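Local coordinates for ferrous iron uptake transporter protein B (Streptococcus thermophilus, PDB 3TAH), which probably drives ferrous iron uptake across the cell membrane at the expense of GTP, this chain being its N-terminal cytosolic part, a G domain joined to a helical domain, at residues E225-D228 with I229-T233; E248-A251 with F252-R255. The protein carries 1 engineered substitution. All blocks are in the same frame, centred on the assembly; numbering follows the deposited sequence.

Contact 1: residues E225-D228 with I229-T233; sequences EIED and IIRIT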
loop_
_atom_site.group_PDB
_atom_site.type_symbol
_atom_site.label_atom_id
_atom_site.label_comp_id
_atom_site.label_asym_id
_atom_site.label_seq_id
_atom_site.Cartn_x
_atom_site.Cartn_y
_atom_site.Cartn_z
ATOM N N GLU A 225 14.203 19.893 13.929
ATOM C CA GLU A 225 14.415 18.528 14.460
ATOM C C GLU A 225 14.498 17.519 13.317
ATOM O O GLU A 225 15.367 16.649 13.296
ATOM C CB GLU A 225 13.272 18.067 15.370
ATOM C CG GLU A 225 13.125 18.749 16.705
ATOM C CD GLU A 225 11.957 18.195 17.496
ATOM O OE1 GLU A 225 12.188 17.335 18.360
ATOM O OE2 GLU A 225 10.804 18.611 17.243
ATOM N N ILE A 226 13.557 17.633 12.388
ATOM C CA ILE A 226 13.482 16.734 11.230
ATOM C C ILE A 226 14.689 16.895 10.307
ATOM O O ILE A 226 15.271 15.906 9.883
ATOM C CB ILE A 226 12.159 16.911 10.452
ATOM C CG1 ILE A 226 10.993 16.441 11.319
ATOM C CG2 ILE A 226 12.235 16.140 9.120
ATOM C CD1 ILE A 226 9.586 16.851 10.785
ATOM N N GLU A 227 15.061 18.138 10.000
ATOM C CA GLU A 227 16.260 18.414 9.202
ATOM C C GLU A 227 17.501 17.743 9.790
ATOM O O GLU A 227 18.274 17.112 9.067
ATOM C CB GLU A 227 16.531 19.911 9.106
ATOM C CG GLU A 227 17.954 20.236 8.646
ATOM C CD GLU A 227 18.202 19.875 7.190
ATOM O OE1 GLU A 227 17.211 19.670 6.463
ATOM O OE2 GLU A 227 19.379 19.799 6.763
ATOM N N ASP A 228 17.674 17.882 11.103
ATOM C CA ASP A 228 18.818 17.278 11.808
ATOM C C ASP A 228 18.836 15.745 11.660
ATOM O O ASP A 228 19.871 15.155 11.353
ATOM C CB ASP A 228 18.761 17.613 13.302
ATOM C CG ASP A 228 19.228 19.028 13.648
ATOM O OD1 ASP A 228 19.794 19.742 12.792
ATOM O OD2 ASP A 228 19.032 19.420 14.825
ATOM N N ILE A 229 17.688 15.110 11.874
ATOM C CA ILE A 229 17.560 13.633 11.772
ATOM C C ILE A 229 17.974 13.128 10.375
ATOM O O ILE A 229 18.707 12.135 10.236
ATOM C CB ILE A 229 16.125 13.180 12.095
ATOM C CG1 ILE A 229 15.811 13.426 13.579
ATOM C CG2 ILE A 229 15.913 11.686 11.756
ATOM C CD1 ILE A 229 14.331 13.531 13.886
ATOM N N ILE A 230 17.493 13.820 9.350
ATOM C CA ILE A 230 17.820 13.485 7.952
ATOM C C ILE A 230 19.310 13.635 7.676
ATOM O O ILE A 230 19.924 12.754 7.049
ATOM C CB ILE A 230 17.000 14.332 6.945
ATOM C CG1 ILE A 230 15.506 14.003 7.058
ATOM C CG2 ILE A 230 17.459 14.083 5.498
ATOM C CD1 ILE A 230 14.618 14.990 6.290
ATOM N N ARG A 231 19.895 14.729 8.160
ATOM C CA ARG A 231 21.295 15.018 7.879
ATOM C C ARG A 231 22.192 13.924 8.437
ATOM O O ARG A 231 23.000 13.354 7.693
ATOM C CB ARG A 231 21.712 16.387 8.427
ATOM C CG ARG A 231 23.132 16.820 8.036
ATOM C CD ARG A 231 23.555 18.130 8.704
ATOM N NE ARG A 231 23.543 18.043 10.172
ATOM C CZ ARG A 231 22.636 18.584 10.989
ATOM N NH1 ARG A 231 21.600 19.295 10.534
ATOM N NH2 ARG A 231 22.765 18.413 12.300
ATOM N N ILE A 232 22.032 13.617 9.721
ATOM C CA ILE A 232 22.897 12.635 10.375
ATOM C C ILE A 232 22.651 11.243 9.791
ATOM O O ILE A 232 23.594 10.467 9.639
ATOM C CB ILE A 232 22.791 12.654 11.953
ATOM C CG1 ILE A 232 23.812 11.701 12.593
ATOM C CG2 ILE A 232 21.347 12.370 12.452
ATOM C CD1 ILE A 232 25.297 11.996 12.227
ATOM N N THR A 233 21.396 10.928 9.450
ATOM C CA THR A 233 21.077 9.611 8.874
ATOM C C THR A 233 21.708 9.443 7.486
ATOM O O THR A 233 22.283 8.388 7.193
ATOM C CB THR A 233 19.562 9.347 8.881
ATOM O OG1 THR A 233 19.100 9.494 10.224
ATOM C CG2 THR A 233 19.245 7.937 8.392
HETATM O O HOH W 1 21.254 20.784 8.223
#
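Asp-228 and Arg-231, three residues apart on the outer side of helix 220-237, lie side by side and close a salt bridge in which both terminal nitrogens of the guanidinium hold the single oxygen OD1. Arg-231 NH1 reaches Asp-228 OD1 at 2.9 Å on its anti side; the longer bond from Arg-231 NH2 to Asp-228 OD1, 3.3 Å, comes from well above the carboxylate plane. OD1 sits at the guanidinium edge, yet the two flat groups are turned 79° apart. Arginine has the length for this: its chain leaves with CG anti to the backbone N (chi1 -174°) and bends at chi3 (60°), which folds the tip back along the helix. In one of the two conformers of Glu-227 a water links its OE2 to Arg-231 NH1.

The helix is amphipathic and belongs to the cytosolic helical domain of FeoB. On its buried side Ile-226 CG2 meets Ile-230 CD1 at 3.9 Å, the branched chains crossing at a slant, and both rest on helix 198-206, while Ile-229 packs on helix 176-189. Isoleucine fills such interhelical space without polar atoms to satisfy. Thr-233, also buried, returns its OG1 to Ile-229 O at 2.7 Å, an oxygen that Thr-233 N approaches from the opposite face.

Contact 2: residues E248-A251 with F252-R255; sequences ERYA and FIER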
loop_
_atom_site.group_PDB
_atom_site.type_symbol
_atom_site.label_atom_id
_atom_site.label_comp_id
_atom_site.label_asym_id
_atom_site.label_seq_id
_atom_site.Cartn_x
_atom_site.Cartn_y
_atom_site.Cartn_z
ATOM N N GLU A 248 15.973 0.331 1.381
ATOM C CA GLU A 248 15.377 -0.413 2.503
ATOM C C GLU A 248 14.103 -1.148 2.096
ATOM O O GLU A 248 13.909 -2.286 2.527
ATOM C CB GLU A 248 15.128 0.480 3.735
ATOM C CG GLU A 248 16.402 0.917 4.451
ATOM C CD GLU A 248 17.269 -0.241 4.916
ATOM O OE1 GLU A 248 16.753 -1.218 5.475
ATOM O OE2 GLU A 248 18.490 -0.163 4.720
ATOM N N ARG A 249 13.241 -0.525 1.285
ATOM C CA ARG A 249 12.046 -1.215 0.778
ATOM C C ARG A 249 12.418 -2.486 0.007
ATOM O O ARG A 249 11.921 -3.563 0.293
ATOM C CB ARG A 249 11.172 -0.304 -0.101
ATOM C CG ARG A 249 10.533 0.863 0.605
ATOM C CD ARG A 249 9.551 1.637 -0.296
ATOM N NE ARG A 249 9.102 2.853 0.384
ATOM C CZ ARG A 249 8.239 2.870 1.398
ATOM N NH1 ARG A 249 7.691 1.743 1.851
ATOM N NH2 ARG A 249 7.913 4.030 1.964
ATOM N N TYR A 250 13.307 -2.359 -0.970
ATOM C CA TYR A 250 13.751 -3.524 -1.742
ATOM C C TYR A 250 14.484 -4.568 -0.912
ATOM O O TYR A 250 14.295 -5.756 -1.148
ATOM C CB TYR A 250 14.580 -3.112 -2.975
ATOM C CG TYR A 250 13.729 -2.541 -4.082
ATOM C CD1 TYR A 250 12.752 -3.311 -4.704
ATOM C CD2 TYR A 250 13.898 -1.226 -4.523
ATOM C CE1 TYR A 250 11.953 -2.783 -5.719
ATOM C CE2 TYR A 250 13.107 -0.699 -5.536
ATOM C CZ TYR A 250 12.136 -1.480 -6.131
ATOM O OH TYR A 250 11.351 -0.965 -7.143
ATOM N N ALA A 251 15.281 -4.154 0.071
ATOM C CA ALA A 251 15.951 -5.131 0.950
ATOM C C ALA A 251 14.922 -5.968 1.729
ATOM O O ALA A 251 15.027 -7.206 1.790
ATOM C CB ALA A 251 16.960 -4.442 1.867
ATOM N N PHE A 252 13.926 -5.293 2.307
ATOM C CA PHE A 252 12.841 -5.959 3.014
ATOM C C PHE A 252 12.124 -6.958 2.110
ATOM O O PHE A 252 11.907 -8.120 2.482
ATOM C CB PHE A 252 11.841 -4.928 3.541
ATOM C CG PHE A 252 10.578 -5.543 4.061
ATOM C CD1 PHE A 252 10.518 -6.066 5.354
ATOM C CD2 PHE A 252 9.437 -5.593 3.266
ATOM C CE1 PHE A 252 9.348 -6.642 5.830
ATOM C CE2 PHE A 252 8.268 -6.163 3.739
ATOM C CZ PHE A 252 8.222 -6.685 5.021
ATOM N N ILE A 253 11.756 -6.488 0.916
ATOM C CA ILE A 253 11.072 -7.306 -0.096
ATOM C C ILE A 253 11.898 -8.543 -0.467
ATOM O O ILE A 253 11.356 -9.648 -0.512
ATOM C CB ILE A 253 10.740 -6.489 -1.352
ATOM C CG1 ILE A 253 9.680 -5.437 -1.037
ATOM C CG2 ILE A 253 10.226 -7.382 -2.498
ATOM C CD1 ILE A 253 9.609 -4.355 -2.092
ATOM N N GLU A 254 13.190 -8.358 -0.723
ATOM C CA GLU A 254 14.054 -9.499 -1.039
ATOM C C GLU A 254 14.120 -10.523 0.094
ATOM O O GLU A 254 14.051 -11.743 -0.175
ATOM C CB GLU A 254 15.463 -9.032 -1.434
ATOM C CG GLU A 254 15.486 -8.264 -2.748
ATOM C CD GLU A 254 16.872 -7.911 -3.231
ATOM O OE1 GLU A 254 17.858 -8.613 -2.886
ATOM O OE2 GLU A 254 16.966 -6.923 -3.985
ATOM N N ARG A 255 14.252 -10.036 1.334
ATOM C CA ARG A 255 14.281 -10.888 2.530
ATOM C C ARG A 255 12.992 -11.684 2.656
ATOM O O ARG A 255 13.019 -12.901 2.836
ATOM C CB ARG A 255 14.501 -10.069 3.813
ATOM C CG ARG A 255 15.904 -9.504 4.021
ATOM C CD ARG A 255 16.121 -9.003 5.467
ATOM N NE ARG A 255 15.238 -7.900 5.888
ATOM C CZ ARG A 255 15.437 -6.596 5.690
ATOM N NH1 ARG A 255 16.503 -6.138 5.041
ATOM N NH2 ARG A 255 14.534 -5.715 6.145
HETATM O O HOH W 2 15.113 -3.204 4.938
HETATM O O HOH W 3 17.976 -3.661 5.553
#
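Arg-255 folds back over the preceding turn of helix 241-259 and lies against Ala-251, four residues earlier. Its CB is 3.5 Å from Ala-251 O, the oxygen that also accepts the hydrogen bond from Arg-255 N, and Arg-255 CG, set beside the backbone N (chi1 -72°), comes within 3.3 Å of Ala-251 O. The chain then bends at chi3 (-62°), bringing the guanidinium over the Ala-251 carbonyl, whose oxygen lies under one face, offset toward the rim. Arg-255 NH1 passes 3.6 Å from Ala-251 CB; the small methyl of alanine suits a place where a long side chain must lie close to the backbone.

At the tip two waters carry Arg-255 to Glu-248. Water 2 accepts from Arg-255 NH2 at 2.8 Å, near the guanidinium plane, and donates to both the backbone O and OE1 of Glu-248; water 3 accepts from NH1 and donates to OE1. The charges are therefore joined through solvent, with Glu-248 OE1 and Arg-255 NH1 4.9 Å apart. Glu-248 OE1 also takes the backbone N-H of Asp-175, which anchors the acid on the loop there.

The side facing helix 93-105 mixes apolar and charged contacts. Ile-253 CD1 approaches the ring of Tyr-250 obliquely, 4.2 Å from Tyr-250 CD1, and that ring stacks with Tyr-98. Arg-249 reaches the same neighbouring helix, 93-105, through a salt bridge to Glu-105 and a hydrogen bond to Thr-101. Phe-252 turns to Pro-172 and Tyr-174. This is an amphipathic helix of the FeoB cytosolic helical domain, packed on helix 93-105 of the G domain, with a water-bridged acid-base pair along its flank.

Overall arrangement
Both contacts are partly buried and join successive turns of a single helix, contact 1 on helix 220-237 and contact 2 on the next one, 241-259, within the same helical domain. Their centres are 23 Å apart and they do not touch. Contact 1 lies far from the chain centre and from the annotated sites; its buried side is built of isoleucines facing other helices of its own domain. Contact 2 sits nearer the middle, where its inward side mixes aromatic and charged groups suited to the junction with the G domain. Each has an acid and an arginine on its flank, directly paired in contact 1 but linked through waters in contact 2.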